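Side-chain contacts in nicastrin (Dictyostelium purpureum, PDB 4R12), which probably serves as an essential subunit of gamma-secretase, the endoprotease complex that cleaves integral membrane proteins such as Notch receptors within the membrane: residues S368-K373 with V431-T436; L342-A347 with I357-A362; S425-I430 with N453-L458. One frame throughout, in Å; residues are numbered along the deposited sequence.

Contact 1: S368-K373 with V431-T436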
# COMPACT_ATOMS: atom_id res chain seq x y z
N SER A 368 -21.55 17.32 12.31
CA SER A 368 -20.61 16.20 12.35
C SER A 368 -21.30 14.85 12.19
O SER A 368 -22.30 14.58 12.86
CB SER A 368 -19.81 16.22 13.66
OG SER A 368 -18.94 15.11 13.70
N THR A 369 -20.79 14.02 11.29
CA THR A 369 -21.35 12.68 11.08
C THR A 369 -20.46 11.60 11.68
O THR A 369 -20.70 10.41 11.51
CB THR A 369 -21.56 12.38 9.59
OG1 THR A 369 -20.30 12.42 8.91
CG2 THR A 369 -22.49 13.40 8.97
N ILE A 370 -19.44 12.05 12.40
CA ILE A 370 -18.42 11.18 12.96
C ILE A 370 -18.45 11.20 14.49
O ILE A 370 -18.57 12.26 15.11
CB ILE A 370 -17.01 11.58 12.48
CG1 ILE A 370 -16.90 11.44 10.95
CG2 ILE A 370 -15.93 10.77 13.19
CD1 ILE A 370 -17.05 10.00 10.46
N THR A 371 -18.37 10.02 15.09
CA THR A 371 -18.23 9.90 16.53
C THR A 371 -17.12 8.89 16.83
O THR A 371 -16.85 8.00 16.00
CB THR A 371 -19.56 9.48 17.21
OG1 THR A 371 -19.44 9.59 18.63
CG2 THR A 371 -19.93 8.04 16.85
N PHE A 372 -16.47 9.03 17.98
CA PHE A 372 -15.39 8.12 18.36
C PHE A 372 -15.82 7.19 19.49
O PHE A 372 -16.48 7.61 20.45
CB PHE A 372 -14.14 8.89 18.75
CG PHE A 372 -13.47 9.61 17.61
CD1 PHE A 372 -12.75 8.90 16.65
CD2 PHE A 372 -13.57 10.98 17.49
CE1 PHE A 372 -12.14 9.56 15.58
CE2 PHE A 372 -12.96 11.65 16.43
CZ PHE A 372 -12.24 10.93 15.47
N LYS A 373 -15.43 5.93 19.37
CA LYS A 373 -15.69 4.93 20.40
C LYS A 373 -14.40 4.24 20.82
O LYS A 373 -13.47 4.11 20.03
CB LYS A 373 -16.69 3.89 19.90
CG LYS A 373 -18.12 4.39 19.93
CD LYS A 373 -19.06 3.46 19.19
CE LYS A 373 -20.41 4.15 18.97
NZ LYS A 373 -21.37 3.28 18.25
N VAL A 431 -11.47 14.79 7.57
CA VAL A 431 -10.40 15.75 7.34
C VAL A 431 -10.54 16.96 8.29
O VAL A 431 -9.56 17.40 8.91
CB VAL A 431 -10.37 16.25 5.88
CG1 VAL A 431 -9.30 17.33 5.70
CG2 VAL A 431 -10.10 15.07 4.94
N TYR A 432 -11.76 17.47 8.42
CA TYR A 432 -11.99 18.59 9.32
C TYR A 432 -11.64 18.24 10.76
O TYR A 432 -10.92 18.99 11.45
CB TYR A 432 -13.44 19.08 9.26
CG TYR A 432 -13.67 20.18 10.27
CD1 TYR A 432 -13.16 21.45 10.05
CD2 TYR A 432 -14.35 19.93 11.47
CE1 TYR A 432 -13.35 22.48 10.98
CE2 TYR A 432 -14.53 20.95 12.41
CZ TYR A 432 -14.02 22.22 12.16
OH TYR A 432 -14.17 23.25 13.06
N ILE A 433 -12.15 17.11 11.23
CA ILE A 433 -11.92 16.72 12.61
C ILE A 433 -10.43 16.48 12.87
O ILE A 433 -9.89 16.97 13.85
CB ILE A 433 -12.76 15.47 12.98
CG1 ILE A 433 -14.25 15.83 12.94
CG2 ILE A 433 -12.37 14.94 14.35
CD1 ILE A 433 -15.18 14.63 12.87
N LEU A 434 -9.76 15.75 11.97
CA LEU A 434 -8.34 15.47 12.20
C LEU A 434 -7.48 16.73 12.10
O LEU A 434 -6.52 16.89 12.86
CB LEU A 434 -7.83 14.40 11.23
CG LEU A 434 -8.37 12.98 11.50
CD1 LEU A 434 -7.93 12.02 10.40
CD2 LEU A 434 -7.95 12.44 12.90
N SER A 435 -7.81 17.62 11.17
CA SER A 435 -7.07 18.88 11.02
C SER A 435 -7.17 19.73 12.28
O SER A 435 -6.18 20.23 12.79
CB SER A 435 -7.58 19.69 9.83
OG SER A 435 -7.49 18.94 8.63
N THR A 436 -8.39 19.86 12.79
CA THR A 436 -8.66 20.66 13.98
C THR A 436 -7.99 20.03 15.21
O THR A 436 -7.42 20.72 16.06
CB THR A 436 -10.17 20.80 14.19
OG1 THR A 436 -10.75 21.45 13.05
CG2 THR A 436 -10.48 21.63 15.46
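Ser368, in the loop leading into the strand, lies against the end of Ile433 on the helix, with Ser368 OG 3.9 Å from Ile433 CD1. That contact is only van der Waals. The hydroxyl spends its hydrogen bond on the carbonyl of Ala362, and Ser368 OG also receives a weak bond from Ile370 N (3.4 Å). Ile370 meets the same methyl: Ile433 CD1 comes to 3.6 Å from Ile370 CB and 3.9 Å from Ile370 CG2, touching the base of the side chain. The longer branch of Ile370 runs away from Ile433, toward Ile430 earlier on the same helix. Phe372, two residues on, turns its ring edge to the helix, and Ile433 CG2 lies near the ring plane, 3.9 Å from Phe372 CE2. Asp359 and Ala362 of helix 352-362 also touch Phe372. Ile433 can serve both neighbours because its branches part at CB: with CG1 beside the backbone N (chi1 -66°) and the chain extended beyond it, CD1 reaches Ile370 while CG2 is left for the phenyl rim. Cut back to alanine, Ile433 would lose both branches, which would probably open a gap beside Ile370 and Ser368 and take one packing partner from the edge of Phe372. Within this contact a single branched side chain, Ile433, carries the packing of helix 427-441 on strand 370-374 in the large lobe. It is held by close fit and burial of carbon surface, while the Ser368 hydroxyl is satisfied by the Ala362 carbonyl.

Contact 2: L342-A347 with I357-A362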
# COMPACT_ATOMS: atom_id res chain seq x y z
N LEU A 342 -15.79 5.83 14.40
CA LEU A 342 -14.39 5.42 14.28
C LEU A 342 -13.94 4.99 15.65
O LEU A 342 -14.44 5.49 16.66
CB LEU A 342 -13.51 6.55 13.74
CG LEU A 342 -13.73 6.92 12.27
CD1 LEU A 342 -12.87 8.16 11.88
CD2 LEU A 342 -13.43 5.74 11.32
N TYR A 343 -12.97 4.08 15.70
CA TYR A 343 -12.58 3.44 16.94
C TYR A 343 -11.16 3.83 17.32
O TYR A 343 -10.28 3.93 16.47
CB TYR A 343 -12.72 1.92 16.82
CG TYR A 343 -14.17 1.51 16.79
CD1 TYR A 343 -14.88 1.47 15.59
CD2 TYR A 343 -14.85 1.21 17.96
CE1 TYR A 343 -16.23 1.11 15.56
CE2 TYR A 343 -16.19 0.86 17.95
CZ TYR A 343 -16.87 0.81 16.75
OH TYR A 343 -18.20 0.45 16.75
N LEU A 344 -10.96 4.09 18.60
CA LEU A 344 -9.67 4.55 19.09
C LEU A 344 -8.97 3.42 19.83
O LEU A 344 -9.42 3.00 20.90
CB LEU A 344 -9.84 5.77 20.00
CG LEU A 344 -10.47 6.98 19.31
CD1 LEU A 344 -10.56 8.16 20.28
CD2 LEU A 344 -9.68 7.39 18.05
N HIS A 345 -7.88 2.91 19.26
CA HIS A 345 -7.10 1.86 19.90
C HIS A 345 -5.85 2.49 20.47
O HIS A 345 -5.01 2.98 19.73
CB HIS A 345 -6.75 0.75 18.90
CG HIS A 345 -7.94 0.22 18.15
ND1 HIS A 345 -8.44 -1.05 18.34
CD2 HIS A 345 -8.75 0.82 17.25
CE1 HIS A 345 -9.49 -1.22 17.57
NE2 HIS A 345 -9.71 -0.11 16.89
N THR A 346 -5.72 2.47 21.79
CA THR A 346 -4.69 3.26 22.44
C THR A 346 -3.61 2.40 23.09
O THR A 346 -3.86 1.25 23.46
CB THR A 346 -5.30 4.20 23.52
OG1 THR A 346 -6.01 3.43 24.50
CG2 THR A 346 -6.27 5.18 22.88
N ALA A 347 -2.41 2.96 23.21
CA ALA A 347 -1.32 2.30 23.91
C ALA A 347 -0.36 3.36 24.43
O ALA A 347 -0.50 4.54 24.11
CB ALA A 347 -0.61 1.31 23.00
N ILE A 357 -9.56 15.10 23.49
CA ILE A 357 -9.57 16.18 22.51
C ILE A 357 -10.22 15.73 21.20
O ILE A 357 -11.00 16.48 20.58
CB ILE A 357 -8.14 16.72 22.25
CG1 ILE A 357 -7.58 17.31 23.54
CG2 ILE A 357 -8.15 17.77 21.16
CD1 ILE A 357 -6.08 17.32 23.61
N LEU A 358 -9.92 14.50 20.78
CA LEU A 358 -10.58 13.94 19.60
C LEU A 358 -12.10 13.91 19.74
O LEU A 358 -12.80 14.32 18.82
CB LEU A 358 -10.07 12.52 19.31
CG LEU A 358 -8.89 12.36 18.36
CD1 LEU A 358 -8.49 10.90 18.28
CD2 LEU A 358 -9.24 12.87 16.96
N ASP A 359 -12.58 13.42 20.89
CA ASP A 359 -14.01 13.40 21.22
C ASP A 359 -14.63 14.79 21.15
O ASP A 359 -15.72 14.98 20.60
CB ASP A 359 -14.24 12.86 22.64
CG ASP A 359 -13.90 11.37 22.78
OD1 ASP A 359 -13.85 10.66 21.76
OD2 ASP A 359 -13.70 10.93 23.94
N GLN A 360 -13.94 15.76 21.74
CA GLN A 360 -14.40 17.14 21.75
C GLN A 360 -14.54 17.71 20.34
O GLN A 360 -15.57 18.29 20.01
CB GLN A 360 -13.44 18.02 22.56
CG GLN A 360 -13.47 17.75 24.07
CD GLN A 360 -12.29 18.39 24.78
OE1 GLN A 360 -11.74 19.39 24.31
NE2 GLN A 360 -11.90 17.81 25.92
N VAL A 361 -13.51 17.54 19.53
CA VAL A 361 -13.55 18.07 18.17
C VAL A 361 -14.71 17.44 17.39
O VAL A 361 -15.45 18.13 16.71
CB VAL A 361 -12.23 17.85 17.43
CG1 VAL A 361 -12.35 18.34 15.99
CG2 VAL A 361 -11.12 18.59 18.14
N ALA A 362 -14.87 16.12 17.52
CA ALA A 362 -15.95 15.40 16.84
C ALA A 362 -17.35 15.88 17.23
O ALA A 362 -18.30 15.74 16.45
CB ALA A 362 -15.83 13.89 17.10
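Leu358 meets Leu344 of the strand through a single methyl, CD1, which is received by both arms of the opposing fork: Leu358 CD1 lies 3.7 Å from Leu344 CD2 and 4.0 Å from Leu344 CD1. Leu344 points at the helix from CB onward, and with CG beside the backbone N, opposite the carbonyl carbon (chi1 -62°), it presents both methyls. Ile400 of strand 397-401 and Phe437 of helix 427-441 also pack on Leu358. Asp359, next along the helix, reaches the margin of this packing, where its carboxylate OD1 comes within 4.4 Å of Leu344 CD1, a loose approach without polar character. Farther on, Ala362 turns to strand 370-374 and touches Phe372, which also packs on Leu344. Strand 339-347, helix 352-362 and strand 370-374 form a beta-alpha-beta unit in the large lobe, and the two leucines join its first strand to its helix. Two aliphatic side chains thus carry a small, buried contact that depends on methyl packing and desolvation, with the acidic group kept at the partly exposed border.

Contact 3: S425-I430 with N453-L458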
# COMPACT_ATOMS: atom_id res chain seq x y z
N SER A 425 -18.72 10.03 1.63
CA SER A 425 -19.50 11.02 2.35
C SER A 425 -18.94 11.37 3.74
O SER A 425 -19.33 12.38 4.34
CB SER A 425 -20.95 10.55 2.49
OG SER A 425 -21.03 9.38 3.28
N THR A 426 -18.03 10.55 4.27
CA THR A 426 -17.43 10.84 5.58
C THR A 426 -16.10 11.60 5.48
O THR A 426 -15.58 12.07 6.49
CB THR A 426 -17.16 9.55 6.42
OG1 THR A 426 -16.21 8.71 5.74
CG2 THR A 426 -18.45 8.77 6.70
N LEU A 427 -15.55 11.72 4.27
CA LEU A 427 -14.20 12.24 4.12
C LEU A 427 -14.03 13.69 4.62
O LEU A 427 -13.09 13.99 5.35
CB LEU A 427 -13.75 12.13 2.65
CG LEU A 427 -12.35 12.60 2.31
CD1 LEU A 427 -11.32 11.90 3.17
CD2 LEU A 427 -12.10 12.31 0.82
N ASN A 428 -14.94 14.58 4.24
CA ASN A 428 -14.84 15.98 4.66
C ASN A 428 -14.80 16.12 6.19
O ASN A 428 -13.93 16.80 6.75
CB ASN A 428 -16.01 16.79 4.10
CG ASN A 428 -15.87 17.08 2.60
OD1 ASN A 428 -14.88 16.71 1.96
ND2 ASN A 428 -16.87 17.76 2.03
N ASP A 429 -15.74 15.45 6.85
CA ASP A 429 -15.81 15.42 8.31
C ASP A 429 -14.52 14.90 8.93
O ASP A 429 -13.99 15.51 9.87
CB ASP A 429 -17.00 14.59 8.78
CG ASP A 429 -18.30 15.40 8.82
OD1 ASP A 429 -18.21 16.64 8.70
OD2 ASP A 429 -19.38 14.81 8.99
N ILE A 430 -14.00 13.78 8.42
CA ILE A 430 -12.77 13.22 8.97
C ILE A 430 -11.59 14.18 8.76
O ILE A 430 -10.79 14.39 9.69
CB ILE A 430 -12.49 11.82 8.35
CG1 ILE A 430 -13.58 10.84 8.82
CG2 ILE A 430 -11.11 11.31 8.76
CD1 ILE A 430 -13.55 9.45 8.14
N ASN A 453 -11.56 21.74 -2.74
CA ASN A 453 -11.11 21.60 -4.13
C ASN A 453 -10.06 20.50 -4.22
O ASN A 453 -10.11 19.63 -5.09
CB ASN A 453 -10.55 22.92 -4.68
CG ASN A 453 -10.19 22.84 -6.16
OD1 ASN A 453 -11.05 22.95 -7.03
ND2 ASN A 453 -8.91 22.64 -6.45
N PHE A 454 -9.10 20.53 -3.30
CA PHE A 454 -8.05 19.52 -3.24
C PHE A 454 -8.60 18.11 -2.93
O PHE A 454 -8.22 17.12 -3.58
CB PHE A 454 -7.02 19.94 -2.18
CG PHE A 454 -5.87 19.00 -2.02
CD1 PHE A 454 -4.73 19.13 -2.79
CD2 PHE A 454 -5.91 17.99 -1.05
CE1 PHE A 454 -3.66 18.27 -2.63
CE2 PHE A 454 -4.85 17.12 -0.88
CZ PHE A 454 -3.71 17.26 -1.66
N ILE A 455 -9.48 18.02 -1.94
CA ILE A 455 -10.13 16.74 -1.57
C ILE A 455 -10.82 16.12 -2.80
O ILE A 455 -10.64 14.94 -3.12
CB ILE A 455 -11.17 16.94 -0.40
CG1 ILE A 455 -10.45 17.26 0.92
CG2 ILE A 455 -12.06 15.70 -0.23
CD1 ILE A 455 -11.38 17.83 2.04
N ASN A 456 -11.57 16.94 -3.52
CA ASN A 456 -12.37 16.45 -4.64
C ASN A 456 -11.52 15.99 -5.84
O ASN A 456 -11.98 15.21 -6.67
CB ASN A 456 -13.36 17.52 -5.09
CG ASN A 456 -14.42 17.80 -4.04
OD1 ASN A 456 -14.66 16.98 -3.16
ND2 ASN A 456 -15.05 18.97 -4.14
N ILE A 457 -10.30 16.48 -5.92
CA ILE A 457 -9.37 16.00 -6.94
C ILE A 457 -8.65 14.73 -6.47
O ILE A 457 -8.59 13.72 -7.20
CB ILE A 457 -8.32 17.07 -7.30
CG1 ILE A 457 -8.98 18.21 -8.10
CG2 ILE A 457 -7.17 16.46 -8.11
CD1 ILE A 457 -8.09 19.43 -8.18
N LEU A 458 -8.14 14.77 -5.25
CA LEU A 458 -7.27 13.70 -4.77
C LEU A 458 -8.02 12.40 -4.48
O LEU A 458 -7.50 11.31 -4.72
CB LEU A 458 -6.51 14.13 -3.51
CG LEU A 458 -5.43 13.12 -3.10
CD1 LEU A 458 -4.39 13.00 -4.17
CD2 LEU A 458 -4.77 13.52 -1.79
O HOH W 1 -14.97 17.92 -0.57
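Asn428 and Ile455 mark the closest approach of the two backbones, with 7.8 Å between their CA atoms, near the beginning of helix 427-441 and in the first half of helix 452-463. Segment 453-458 is helical throughout, whereas segment 425-430 passes into helix 427-441. Ile455 points its side chain at the first helix and divides it between two neighbours. Its branch methyl CG2 is 3.5 Å from Leu427 CD2, as the two hydrocarbon chains run past each other in opposite senses; the Leu427 side chain swings opposite the backbone N (chi1 -179°), which sends the isobutyl group across to the isoleucine. Asn428 crosses Ile455 at an angle, and its amide oxygen OD1 sits 3.7 Å from Ile455 CD1, with Ile455 CG2 equally near. That oxygen is satisfied by a water, which donates to Asn428 OD1 (2.8 Å) and to Asn456 OD1 (2.8 Å), so one solvent molecule spends both its hydrogens linking two side-chain carbonyls. Ser246 of helix 234-252 and the loop residue Ile450 also pack on Ile455. The result is a helix-helix seam of mixed character: buried aliphatic contact between Leu427 and Ile455, bordered by asparagine amides whose oxygens, both acceptors, are joined by a water that donates to each.

In the fold
Contacts 1 and 2, with centres about 9 Å apart, share neighbouring parallel strands: Thr371 O and Lys373 O lie 2.9 Å from Leu342 N and Leu344 N respectively, probable hydrogen bonds. Helix 352-362 leads on into strand 370-374. Contact 3, its centre about 13 Å from that of contact 1, uses the same helix 427-441, about one and a half turns earlier; Thr369 OG1 probably bonds to Asp429 OD2 (2.6 Å). The centres of contacts 2 and 3 are about 20 Å apart, yet Leu342 and Ile430 touch. An N-acetylglucosamine, probably part of a surface glycan and not marking a binding pocket, lies about 10 Å from the Ser368 side chain and about 11 Å from that of Asn428.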